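Local coordinates for conjugal transfer protein TRWB (Escherichia coli, PDB 1E9S) that probably acts as the hexameric, DNA-binding coupling protein of bacterial conjugation, a P-loop ATPase thought to bring DNA to the type IV secretion channel and drive its transfer, at residues K15-G20 / G361-E366; A398-L403 / I415-L420; H55-G60 / A313-T318; G7-A12 / T21-G26. All coordinates share one frame; numbering follows the deposited sequence.

Interaction 1 (K15-G20 / G361-E366)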
loop_
_atom_site.group_PDB
_atom_site.type_symbol
_atom_site.label_atom_id
_atom_site.label_comp_id
_atom_site.label_asym_id
_atom_site.label_seq_id
_atom_site.Cartn_x
_atom_site.Cartn_y
_atom_site.Cartn_z
ATOM N N LYS A 15 27.316 -31.909 14.048
ATOM C CA LYS A 15 27.937 -33.138 13.596
ATOM C C LYS A 15 28.059 -33.187 12.084
ATOM O O LYS A 15 29.131 -33.474 11.565
ATOM C CB LYS A 15 27.180 -34.372 14.154
ATOM C CG LYS A 15 26.023 -34.959 13.372
ATOM C CD LYS A 15 25.565 -36.261 14.057
ATOM C CE LYS A 15 24.581 -37.070 13.194
ATOM N NZ LYS A 15 24.164 -38.369 13.831
ATOM N N ARG A 16 26.989 -32.855 11.373
ATOM C CA ARG A 16 27.014 -32.916 9.913
ATOM C C ARG A 16 26.310 -31.741 9.224
ATOM O O ARG A 16 25.234 -31.314 9.647
ATOM C CB ARG A 16 26.355 -34.232 9.489
ATOM C CG ARG A 16 26.306 -34.583 8.016
ATOM C CD ARG A 16 25.230 -35.660 7.831
ATOM N NE ARG A 16 25.237 -36.293 6.511
ATOM C CZ ARG A 16 24.282 -37.115 6.065
ATOM N NH1 ARG A 16 23.223 -37.398 6.819
ATOM N NH2 ARG A 16 24.376 -37.650 4.851
ATOM N N PHE A 17 26.921 -31.224 8.164
ATOM C CA PHE A 17 26.324 -30.130 7.400
ATOM C C PHE A 17 25.563 -30.743 6.235
ATOM O O PHE A 17 26.150 -31.432 5.412
ATOM C CB PHE A 17 27.399 -29.171 6.860
ATOM C CG PHE A 17 26.911 -28.261 5.732
ATOM C CD1 PHE A 17 26.915 -28.698 4.408
ATOM C CD2 PHE A 17 26.443 -26.974 5.994
ATOM C CE1 PHE A 17 26.463 -27.869 3.366
ATOM C CE2 PHE A 17 25.990 -26.145 4.956
ATOM C CZ PHE A 17 26.003 -26.596 3.646
ATOM N N LEU A 18 24.261 -30.487 6.160
ATOM C CA LEU A 18 23.428 -31.042 5.091
ATOM C C LEU A 18 23.384 -30.209 3.804
ATOM O O LEU A 18 23.765 -30.688 2.729
ATOM C CB LEU A 18 22.000 -31.251 5.599
ATOM C CG LEU A 18 21.774 -32.333 6.645
ATOM C CD1 LEU A 18 20.304 -32.352 7.038
ATOM C CD2 LEU A 18 22.211 -33.669 6.086
ATOM N N ARG A 19 22.905 -28.970 3.916
ATOM C CA ARG A 19 22.796 -28.072 2.767
ATOM C C ARG A 19 22.680 -26.601 3.162
ATOM O O ARG A 19 22.527 -26.272 4.343
ATOM C CB ARG A 19 21.585 -28.456 1.915
ATOM C CG ARG A 19 20.284 -28.534 2.681
ATOM C CD ARG A 19 19.110 -28.657 1.734
ATOM N NE ARG A 19 17.854 -28.738 2.463
ATOM C CZ ARG A 19 16.655 -28.723 1.897
ATOM N NH1 ARG A 19 16.548 -28.626 0.583
ATOM N NH2 ARG A 19 15.564 -28.809 2.644
ATOM N N GLY A 20 22.759 -25.727 2.158
ATOM C CA GLY A 20 22.655 -24.298 2.392
ATOM C C GLY A 20 23.964 -23.550 2.263
ATOM O O GLY A 20 24.829 -23.916 1.469
ATOM N N GLY A 361 22.425 -16.011 4.208
ATOM C CA GLY A 361 21.798 -17.316 4.100
ATOM C C GLY A 361 21.689 -18.225 5.301
ATOM O O GLY A 361 22.295 -17.995 6.345
ATOM N N GLU A 362 20.895 -19.274 5.127
ATOM C CA GLU A 362 20.671 -20.272 6.160
ATOM C C GLU A 362 21.332 -21.577 5.751
ATOM O O GLU A 362 21.742 -21.747 4.606
ATOM C CB GLU A 362 19.183 -20.578 6.336
ATOM C CG GLU A 362 18.268 -19.409 6.592
ATOM C CD GLU A 362 16.866 -19.885 6.927
ATOM O OE1 GLU A 362 16.440 -20.894 6.312
ATOM O OE2 GLU A 362 16.192 -19.259 7.787
ATOM N N HIS A 363 21.425 -22.502 6.698
ATOM C CA HIS A 363 21.983 -23.808 6.406
ATOM C C HIS A 363 21.153 -24.845 7.141
ATOM O O HIS A 363 20.451 -24.516 8.099
ATOM C CB HIS A 363 23.472 -23.885 6.806
ATOM C CG HIS A 363 23.731 -23.872 8.285
ATOM N ND1 HIS A 363 25.002 -23.781 8.807
ATOM C CD2 HIS A 363 22.895 -23.967 9.346
ATOM C CE1 HIS A 363 24.938 -23.822 10.128
ATOM N NE2 HIS A 363 23.671 -23.935 10.480
ATOM N N GLU A 364 21.180 -26.078 6.655
ATOM C CA GLU A 364 20.461 -27.157 7.314
ATOM C C GLU A 364 21.581 -28.013 7.890
ATOM O O GLU A 364 22.543 -28.346 7.198
ATOM C CB GLU A 364 19.616 -27.953 6.330
ATOM C CG GLU A 364 18.378 -28.540 6.968
ATOM C CD GLU A 364 17.472 -29.232 5.974
ATOM O OE1 GLU A 364 17.812 -29.272 4.769
ATOM O OE2 GLU A 364 16.413 -29.742 6.404
ATOM N N VAL A 365 21.449 -28.380 9.154
ATOM C CA VAL A 365 22.507 -29.102 9.826
ATOM C C VAL A 365 21.999 -30.173 10.788
ATOM O O VAL A 365 20.888 -30.076 11.300
ATOM C CB VAL A 365 23.348 -28.031 10.569
ATOM C CG1 VAL A 365 23.446 -28.330 12.065
ATOM C CG2 VAL A 365 24.662 -27.846 9.876
ATOM N N GLU A 366 22.814 -31.199 11.020
ATOM C CA GLU A 366 22.472 -32.261 11.966
ATOM C C GLU A 366 23.330 -32.086 13.216
ATOM O O GLU A 366 24.547 -31.965 13.128
ATOM C CB GLU A 366 22.689 -33.634 11.327
ATOM C CG GLU A 366 21.417 -34.125 10.598
ATOM C CD GLU A 366 21.611 -35.393 9.779
ATOM O OE1 GLU A 366 22.640 -36.076 9.979
ATOM O OE2 GLU A 366 20.725 -35.709 8.942
#
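Glu-366 runs alongside Arg-16, both side chains heading the same way, and its OE1 rests 3.4 Å from Arg-16 CD. With CG anti to the backbone N (chi1 -177°) and the chain extended, Arg-16 brings NH1 to the same oxygen, 3.5 Å from Glu-366 OE1; this salt bridge is weak although nearly straight. The two planes stand 63° apart, so OE1 meets the guanidinium at its edge without a two-pronged pairing. Leu-18 crosses Glu-366 at about a right angle, its CD2 3.8 Å from Glu-366 OE2 and also above one face of the Arg-16 guanidinium, toward its rim. With an alanine here the carboxylate is gone, and Arg-16 would probably be left without its mate across the strands, and the Leu-18 methyls without the carboxylate they pack on.

Arg-19 and Glu-364 repeat the side-by-side salt bridge, with planes only 31° apart; the modelled NE to OE1 separation is too short to be trusted. Beyond it, Arg-19 NH1 forms a salt bridge with Glu-396 of the second subunit. The opposite face of the sheet is apolar at Phe-17, whose CA lies 3.8 Å from Val-365 CG2, while its CE2 approaches His-363 CB at 3.9 Å.

Two backbone carbonyls set this spacing. Glu-366 O accepts from Lys-15 N at 2.9 Å and from Arg-16 N at 3.1 Å, and Glu-364 O takes Leu-18 N and, weakly, Arg-19 N. Lys-15 and Arg-16 opposite Glu-366, and Leu-18 and Arg-19 opposite Glu-364, are thus two classic beta bulges, in the small antiparallel sheet where strand 16-18 flanks 362-368.

Interaction 2 (A398-L403 / I415-L420); sequences ANLPDL and IAKVPL
Leu-403 and Leu-420 make the tight end of this contact. Leu-420 N gives a short, straight hydrogen bond to Leu-403 O (2.6 Å, 171° at the hydrogen). The donor approaches from above the carbonyl plane, 41° out of it. The same oxygen lies 3.3 Å from Pro-419 CA, a CA-H...O contact beside the main bond. Around this polar pin the two leucines cross at a slant: Leu-403 CD2 packs 4.1 Å from Leu-420 CB, and Leu-420 CD1 folds back to 3.7 Å from Leu-403 O. Leu-420 CG stands beside its own backbone N, and chi2 of 64° then turns CD1 toward that carbonyl.

The other end is much thinner. Leu-400 and Lys-417 slide past each other in opposite directions, meeting through a single pair, Leu-400 CD2 and Lys-417 CE at 3.9 Å. The lysine is extended along its length and exposed, so only its aliphatic part serves the contact. At this end the backbones stand well apart, Leu-400 CA being 9.7 Å from Lys-417 CA, and only the long side chains bridge them.

The loop 398-403 leads from helix 394-398 into strand 404-408, which pairs antiparallel with 415-419; Val-418 bonds to Ala-405 there. Leu-403 also makes a backbone hydrogen bond to Thr-64, in the loop that precedes helix 66-79, while Asp-402 forms a salt bridge with Arg-54 of the third subunit. Strand 23-25 flanks 415-419 on its other side.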
loop_
_atom_site.group_PDB
_atom_site.type_symbol
_atom_site.label_atom_id
_atom_site.label_comp_id
_atom_site.label_asym_id
_atom_site.label_seq_id
_atom_site.Cartn_x
_atom_site.Cartn_y
_atom_site.Cartn_z
ATOM N N ALA A 398 24.953 -6.714 13.795
ATOM C CA ALA A 398 24.856 -5.468 14.551
ATOM C C ALA A 398 25.984 -5.325 15.564
ATOM O O ALA A 398 26.401 -4.216 15.886
ATOM C CB ALA A 398 23.522 -5.400 15.263
ATOM N N ASN A 399 26.475 -6.457 16.059
ATOM C CA ASN A 399 27.548 -6.484 17.052
ATOM C C ASN A 399 28.923 -6.758 16.447
ATOM O O ASN A 399 29.854 -7.108 17.165
ATOM C CB ASN A 399 27.243 -7.544 18.119
ATOM C CG ASN A 399 26.015 -7.212 18.948
ATOM O OD1 ASN A 399 26.070 -6.366 19.838
ATOM N ND2 ASN A 399 24.898 -7.869 18.654
ATOM N N LEU A 400 29.051 -6.615 15.132
ATOM C CA LEU A 400 30.336 -6.834 14.482
ATOM C C LEU A 400 31.284 -5.706 14.863
ATOM O O LEU A 400 30.902 -4.532 14.854
ATOM C CB LEU A 400 30.187 -6.860 12.953
ATOM C CG LEU A 400 29.939 -8.186 12.242
ATOM C CD1 LEU A 400 29.871 -7.947 10.740
ATOM C CD2 LEU A 400 31.050 -9.157 12.584
ATOM N N PRO A 401 32.528 -6.044 15.231
ATOM C CA PRO A 401 33.490 -5.003 15.599
ATOM C C PRO A 401 33.989 -4.379 14.297
ATOM O O PRO A 401 33.938 -5.024 13.245
ATOM C CB PRO A 401 34.571 -5.789 16.327
ATOM C CG PRO A 401 34.576 -7.084 15.570
ATOM C CD PRO A 401 33.108 -7.386 15.426
ATOM N N ASP A 402 34.460 -3.137 14.348
ATOM C CA ASP A 402 34.943 -2.493 13.131
ATOM C C ASP A 402 36.086 -3.283 12.510
ATOM O O ASP A 402 36.782 -4.033 13.199
ATOM C CB ASP A 402 35.417 -1.062 13.401
ATOM C CG ASP A 402 34.288 -0.119 13.766
ATOM O OD1 ASP A 402 33.124 -0.379 13.373
ATOM O OD2 ASP A 402 34.581 0.898 14.443
ATOM N N LEU A 403 36.264 -3.105 11.204
ATOM C CA LEU A 403 37.314 -3.783 10.465
ATOM C C LEU A 403 37.147 -5.303 10.459
ATOM O O LEU A 403 38.116 -6.053 10.398
ATOM C CB LEU A 403 38.669 -3.389 11.040
ATOM C CG LEU A 403 38.912 -1.884 10.928
ATOM C CD1 LEU A 403 40.219 -1.521 11.602
ATOM C CD2 LEU A 403 38.933 -1.491 9.469
ATOM N N ILE A 415 31.048 -18.558 2.947
ATOM C CA ILE A 415 31.302 -17.192 3.362
ATOM C C ILE A 415 32.306 -17.313 4.497
ATOM O O ILE A 415 32.587 -18.413 4.961
ATOM C CB ILE A 415 30.026 -16.517 3.875
ATOM C CG1 ILE A 415 29.469 -17.310 5.051
ATOM C CG2 ILE A 415 28.997 -16.460 2.768
ATOM C CD1 ILE A 415 28.337 -16.631 5.756
ATOM N N ALA A 416 32.851 -16.192 4.941
ATOM C CA ALA A 416 33.819 -16.227 6.019
ATOM C C ALA A 416 33.896 -14.885 6.690
ATOM O O ALA A 416 33.741 -13.855 6.048
ATOM C CB ALA A 416 35.187 -16.618 5.479
ATOM N N LYS A 417 34.124 -14.905 7.995
ATOM C CA LYS A 417 34.256 -13.687 8.765
ATOM C C LYS A 417 35.745 -13.388 8.702
ATOM O O LYS A 417 36.561 -14.184 9.154
ATOM C CB LYS A 417 33.805 -13.937 10.196
ATOM C CG LYS A 417 33.730 -12.719 11.069
ATOM C CD LYS A 417 33.285 -13.151 12.438
ATOM C CE LYS A 417 33.502 -12.078 13.454
ATOM N NZ LYS A 417 33.293 -12.643 14.811
ATOM N N VAL A 418 36.095 -12.254 8.110
ATOM C CA VAL A 418 37.487 -11.864 7.970
ATOM C C VAL A 418 37.770 -10.470 8.512
ATOM O O VAL A 418 36.920 -9.583 8.458
ATOM C CB VAL A 418 37.926 -11.908 6.498
ATOM C CG1 VAL A 418 37.801 -13.315 5.976
ATOM C CG2 VAL A 418 37.114 -10.942 5.675
ATOM N N PRO A 419 38.977 -10.261 9.054
ATOM C CA PRO A 419 39.372 -8.966 9.607
ATOM C C PRO A 419 40.063 -8.144 8.526
ATOM O O PRO A 419 40.762 -8.689 7.666
ATOM C CB PRO A 419 40.332 -9.363 10.707
ATOM C CG PRO A 419 41.112 -10.459 10.003
ATOM C CD PRO A 419 40.017 -11.276 9.321
ATOM N N LEU A 420 39.855 -6.835 8.572
ATOM C CA LEU A 420 40.467 -5.923 7.614
ATOM C C LEU A 420 41.716 -5.288 8.217
ATOM O O LEU A 420 41.702 -4.808 9.354
ATOM C CB LEU A 420 39.484 -4.819 7.208
ATOM C CG LEU A 420 38.376 -5.168 6.210
ATOM C CD1 LEU A 420 37.420 -6.198 6.795
ATOM C CD2 LEU A 420 37.629 -3.898 5.857
#

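Interaction 3 (H55-G60 / A313-T318)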
loop_
_atom_site.group_PDB
_atom_site.type_symbol
_atom_site.label_atom_id
_atom_site.label_comp_id
_atom_site.label_asym_id
_atom_site.label_seq_id
_atom_site.Cartn_x
_atom_site.Cartn_y
_atom_site.Cartn_z
ATOM N N HIS A 55 30.506 -8.251 -10.329
ATOM C CA HIS A 55 30.389 -7.163 -9.371
ATOM C C HIS A 55 30.362 -7.472 -7.887
ATOM O O HIS A 55 30.055 -8.582 -7.458
ATOM C CB HIS A 55 29.188 -6.334 -9.777
ATOM C CG HIS A 55 29.073 -6.182 -11.260
ATOM N ND1 HIS A 55 30.048 -5.582 -12.021
ATOM C CD2 HIS A 55 28.155 -6.655 -12.134
ATOM C CE1 HIS A 55 29.742 -5.698 -13.300
ATOM N NE2 HIS A 55 28.600 -6.348 -13.396
ATOM N N LEU A 56 30.696 -6.454 -7.108
ATOM C CA LEU A 56 30.777 -6.570 -5.668
ATOM C C LEU A 56 29.981 -5.495 -4.959
ATOM O O LEU A 56 30.080 -4.312 -5.272
ATOM C CB LEU A 56 32.241 -6.485 -5.235
ATOM C CG LEU A 56 32.527 -6.466 -3.745
ATOM C CD1 LEU A 56 32.200 -7.812 -3.108
ATOM C CD2 LEU A 56 33.981 -6.134 -3.576
ATOM N N LEU A 57 29.193 -5.925 -3.986
ATOM C CA LEU A 57 28.387 -5.012 -3.204
ATOM C C LEU A 57 28.897 -5.017 -1.770
ATOM O O LEU A 57 28.872 -6.039 -1.101
ATOM C CB LEU A 57 26.927 -5.442 -3.242
ATOM C CG LEU A 57 25.942 -4.431 -2.656
ATOM C CD1 LEU A 57 26.145 -3.049 -3.256
ATOM C CD2 LEU A 57 24.545 -4.907 -2.965
ATOM N N VAL A 58 29.378 -3.870 -1.313
ATOM C CA VAL A 58 29.898 -3.753 0.034
ATOM C C VAL A 58 28.904 -3.017 0.893
ATOM O O VAL A 58 28.695 -1.824 0.732
ATOM C CB VAL A 58 31.224 -2.996 0.046
ATOM C CG1 VAL A 58 31.786 -2.960 1.452
ATOM C CG2 VAL A 58 32.192 -3.661 -0.911
ATOM N N ASN A 59 28.287 -3.738 1.816
ATOM C CA ASN A 59 27.295 -3.143 2.693
ATOM C C ASN A 59 27.828 -2.986 4.113
ATOM O O ASN A 59 28.453 -3.886 4.651
ATOM C CB ASN A 59 26.022 -4.001 2.696
ATOM C CG ASN A 59 24.864 -3.331 3.421
ATOM O OD1 ASN A 59 24.892 -3.168 4.641
ATOM N ND2 ASN A 59 23.846 -2.930 2.669
ATOM N N GLY A 60 27.582 -1.836 4.717
ATOM C CA GLY A 60 28.043 -1.618 6.070
ATOM C C GLY A 60 27.806 -0.202 6.544
ATOM O O GLY A 60 27.607 0.699 5.742
ATOM N N ALA A 313 30.220 -1.276 -5.513
ATOM C CA ALA A 313 29.391 -0.226 -4.958
ATOM C C ALA A 313 29.174 -0.409 -3.465
ATOM O O ALA A 313 29.133 -1.530 -2.961
ATOM C CB ALA A 313 28.051 -0.180 -5.675
ATOM N N GLY A 314 29.038 0.716 -2.768
ATOM C CA GLY A 314 28.805 0.705 -1.338
ATOM C C GLY A 314 27.356 1.024 -1.031
ATOM O O GLY A 314 26.712 1.817 -1.723
ATOM N N LEU A 315 26.837 0.389 0.012
ATOM C CA LEU A 315 25.457 0.586 0.428
ATOM C C LEU A 315 25.412 0.564 1.949
ATOM O O LEU A 315 26.293 0.010 2.588
ATOM C CB LEU A 315 24.589 -0.537 -0.143
ATOM C CG LEU A 315 23.581 -0.243 -1.262
ATOM C CD1 LEU A 315 24.131 0.745 -2.255
ATOM C CD2 LEU A 315 23.230 -1.547 -1.958
ATOM N N GLN A 316 24.396 1.178 2.533
ATOM C CA GLN A 316 24.265 1.195 3.981
ATOM C C GLN A 316 22.916 0.615 4.378
ATOM O O GLN A 316 22.820 -0.572 4.666
ATOM C CB GLN A 316 24.425 2.614 4.502
ATOM C CG GLN A 316 25.720 3.245 4.022
ATOM C CD GLN A 316 25.975 4.624 4.601
ATOM O OE1 GLN A 316 26.112 4.782 5.817
ATOM N NE2 GLN A 316 26.042 5.632 3.731
ATOM N N SER A 317 21.871 1.431 4.385
ATOM C CA SER A 317 20.541 0.934 4.728
ATOM C C SER A 317 19.783 0.549 3.472
ATOM O O SER A 317 19.854 1.233 2.455
ATOM C CB SER A 317 19.739 1.986 5.492
ATOM O OG SER A 317 20.308 2.208 6.768
ATOM N N THR A 318 19.062 -0.559 3.548
ATOM C CA THR A 318 18.284 -1.039 2.426
ATOM C C THR A 318 17.352 0.061 1.942
ATOM O O THR A 318 17.192 0.267 0.741
ATOM C CB THR A 318 17.479 -2.264 2.848
ATOM O OG1 THR A 318 18.393 -3.278 3.281
ATOM C CG2 THR A 318 16.637 -2.797 1.693
#
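The carboxamide of Asn-59 is the flat group at this contact: Leu-315 O stands over one face, 3.7 Å above Asn-59 CG, and Leu-315 CB lies on that same side, 3.8 Å from Asn-59 ND2. Gln-316 O faces the amide's far end, tilted out of its plane. It accepts a weak hydrogen bond from Asn-59 ND2 at 3.3 Å; it is equally far from Asn-59 OD1, but those two oxygens are both acceptors and make no bond, which probably weakens the hold. Asn-59 reaches there with CG anti to its own N (chi1 -171°), crossing Leu-315 at about a right angle.

On the same face of the sheet, Leu-57 and Leu-315 meet obliquely through their methyl groups, Leu-57 CD1 lying 3.5 Å from Leu-315 CD2. Leu-57 CD1 also rests 3.4 Å from Ala-313 O.

Backbone bonds of a regular parallel pair hold the strands together: Ala-313 N to Leu-56 O, Val-58 N to Ala-313 O (2.9 Å), Leu-315 N to Val-58 O and Gly-60 N to Leu-315 O (3.1 Å). Leu-315 O takes a second donor, Lys-66 NZ, which also bonds weakly to Gly-60 O; the lysine probably eases the closeness of these two carbonyls. Gly-60 and Lys-66 fit a Walker A pattern, consistent with a P-loop leaving the end of strand 56-59.

Strand 56-59 lies between 339-342 and 309-315. Helix 66-79 packs against Leu-56 and Val-58, whereas Met-356 of helix 350-360 meets Asn-59.

Interaction 4 (G7-A12 / T21-G26); sequences GEFGGA and TRIVSG
This is loop-on-strand packing near the N-terminus: residues Glu-8 and Phe-9 rest on the weakly bonded strand 23-25, the outermost strand on one side of the large mixed sheet. Ile-23 is the main apolar contributor. Its CG2 sits 3.8 Å from Phe-9 CA and 3.9 Å from Phe-9 CB, while the other branch sends CD1 to 3.6 Å from Glu-8 O. Ile-23 CG1 lies opposite its own N (chi1 -176°), which lays the two branches along one side of the Glu-8 to Phe-9 peptide, CG2 toward Phe-9 and CD1 toward the Glu-8 carbonyl.

Glu-8 lies across the strand's backbone. OE2 accepts a weak, bent hydrogen bond from Ser-25 N (3.2 Å, 125° at the hydrogen) and lies 3.7 Å from Val-24 CA; CB packs 3.8 Å from Ile-23 O. Were this residue an alanine, Ser-25 N would probably be left without this acceptor and a gap would open beside Val-24 CA, where the carboxylate lay.

The Phe-9 ring is positioned partly by its own loop: Gly-11 N stands 3.4 Å above the ring plane, over its centre, and Ala-12 O lies at the edge. The ring also meets that of His-363, linking the loop to the small antiparallel sheet, and packs on Arg-19 of the third subunit. At the far end Ser-25 OG bonds to Lys-28 N, so the strand closes in a serine N-cap, the classic start of a helix, here 26-33.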
loop_
_atom_site.group_PDB
_atom_site.type_symbol
_atom_site.label_atom_id
_atom_site.label_comp_id
_atom_site.label_asym_id
_atom_site.label_seq_id
_atom_site.Cartn_x
_atom_site.Cartn_y
_atom_site.Cartn_z
ATOM N N GLY A 7 34.836 -22.162 15.320
ATOM C CA GLY A 7 35.901 -21.350 14.757
ATOM C C GLY A 7 35.449 -20.696 13.466
ATOM O O GLY A 7 36.119 -19.823 12.898
ATOM N N GLU A 8 34.288 -21.130 13.001
ATOM C CA GLU A 8 33.727 -20.615 11.779
ATOM C C GLU A 8 32.296 -20.180 12.032
ATOM O O GLU A 8 31.974 -18.998 11.919
ATOM C CB GLU A 8 33.795 -21.702 10.730
ATOM C CG GLU A 8 35.120 -22.451 10.786
ATOM C CD GLU A 8 35.252 -23.523 9.731
ATOM O OE1 GLU A 8 34.346 -24.374 9.639
ATOM O OE2 GLU A 8 36.268 -23.519 9.000
ATOM N N PHE A 9 31.448 -21.137 12.389
ATOM C CA PHE A 9 30.047 -20.874 12.685
ATOM C C PHE A 9 29.901 -20.286 14.096
ATOM O O PHE A 9 30.504 -20.781 15.050
ATOM C CB PHE A 9 29.258 -22.180 12.558
ATOM C CG PHE A 9 27.780 -22.025 12.753
ATOM C CD1 PHE A 9 27.069 -21.035 12.075
ATOM C CD2 PHE A 9 27.092 -22.876 13.613
ATOM C CE1 PHE A 9 25.696 -20.894 12.251
ATOM C CE2 PHE A 9 25.713 -22.749 13.800
ATOM C CZ PHE A 9 25.014 -21.755 13.119
ATOM N N GLY A 10 29.101 -19.229 14.219
ATOM C CA GLY A 10 28.904 -18.582 15.505
ATOM C C GLY A 10 27.938 -19.290 16.435
ATOM O O GLY A 10 27.936 -19.041 17.640
ATOM N N GLY A 11 27.116 -20.174 15.882
ATOM C CA GLY A 11 26.159 -20.903 16.692
ATOM C C GLY A 11 26.749 -22.159 17.306
ATOM O O GLY A 11 27.968 -22.289 17.429
ATOM N N ALA A 12 25.889 -23.090 17.698
ATOM C CA ALA A 12 26.356 -24.326 18.311
ATOM C C ALA A 12 27.020 -25.217 17.267
ATOM O O ALA A 12 26.564 -25.301 16.132
ATOM C CB ALA A 12 25.188 -25.065 18.968
ATOM N N THR A 21 24.106 -22.488 3.050
ATOM C CA THR A 21 25.319 -21.690 3.035
ATOM C C THR A 21 26.388 -22.256 3.967
ATOM O O THR A 21 26.129 -22.523 5.143
ATOM C CB THR A 21 25.013 -20.237 3.433
ATOM O OG1 THR A 21 24.094 -19.689 2.488
ATOM C CG2 THR A 21 26.279 -19.396 3.428
ATOM N N ARG A 22 27.586 -22.448 3.425
ATOM C CA ARG A 22 28.709 -22.952 4.200
ATOM C C ARG A 22 29.496 -21.769 4.719
ATOM O O ARG A 22 29.698 -20.798 4.002
ATOM C CB ARG A 22 29.638 -23.785 3.323
ATOM C CG ARG A 22 29.069 -25.095 2.846
ATOM C CD ARG A 22 29.937 -25.712 1.755
ATOM N NE ARG A 22 29.599 -27.113 1.465
ATOM C CZ ARG A 22 29.843 -28.141 2.285
ATOM N NH1 ARG A 22 30.431 -27.945 3.459
ATOM N NH2 ARG A 22 29.506 -29.377 1.935
ATOM N N ILE A 23 29.914 -21.830 5.973
ATOM C CA ILE A 23 30.732 -20.764 6.511
ATOM C C ILE A 23 32.053 -21.419 6.880
ATOM O O ILE A 23 32.095 -22.497 7.477
ATOM C CB ILE A 23 30.104 -20.063 7.738
ATOM C CG1 ILE A 23 31.016 -18.900 8.155
ATOM C CG2 ILE A 23 29.890 -21.046 8.857
ATOM C CD1 ILE A 23 30.332 -17.813 8.934
ATOM N N VAL A 24 33.137 -20.780 6.470
ATOM C CA VAL A 24 34.464 -21.282 6.739
ATOM C C VAL A 24 35.282 -20.201 7.434
ATOM O O VAL A 24 34.809 -19.089 7.651
ATOM C CB VAL A 24 35.169 -21.720 5.430
ATOM C CG1 VAL A 24 34.385 -22.811 4.766
ATOM C CG2 VAL A 24 35.388 -20.540 4.507
ATOM N N SER A 25 36.509 -20.533 7.807
ATOM C CA SER A 25 37.385 -19.577 8.472
ATOM C C SER A 25 37.974 -18.660 7.416
ATOM O O SER A 25 38.087 -19.045 6.256
ATOM C CB SER A 25 38.515 -20.317 9.193
ATOM O OG SER A 25 39.272 -21.088 8.266
ATOM N N GLY A 26 38.336 -17.447 7.814
ATOM C CA GLY A 26 38.930 -16.531 6.862
ATOM C C GLY A 26 40.106 -17.191 6.161
ATOM O O GLY A 26 40.274 -17.067 4.950
#

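How the interactions relate
Interactions 1 and 4 touch, their centres about 11 Å apart: Thr-21 N lies 2.9 Å from Glu-362 O, probably a hydrogen bond, where the chain leaves strand 16-18 for strand 23-25. Interaction 4 continues into interaction 2 through neighbouring strands of the large sheet, with Ile-415 N 2.8 Å from Arg-22 O, again a probable hydrogen bond. Interaction 3 lies deeper in that sheet, its centre about 15 Å from that of interaction 2 and about 27 Å from that of interaction 1. The putative P-loop joins the inner pair: Gly-60 belongs to interaction 3, while Leu-403 of interaction 2 bonds to Thr-64. All four contacts approach neighbouring subunits.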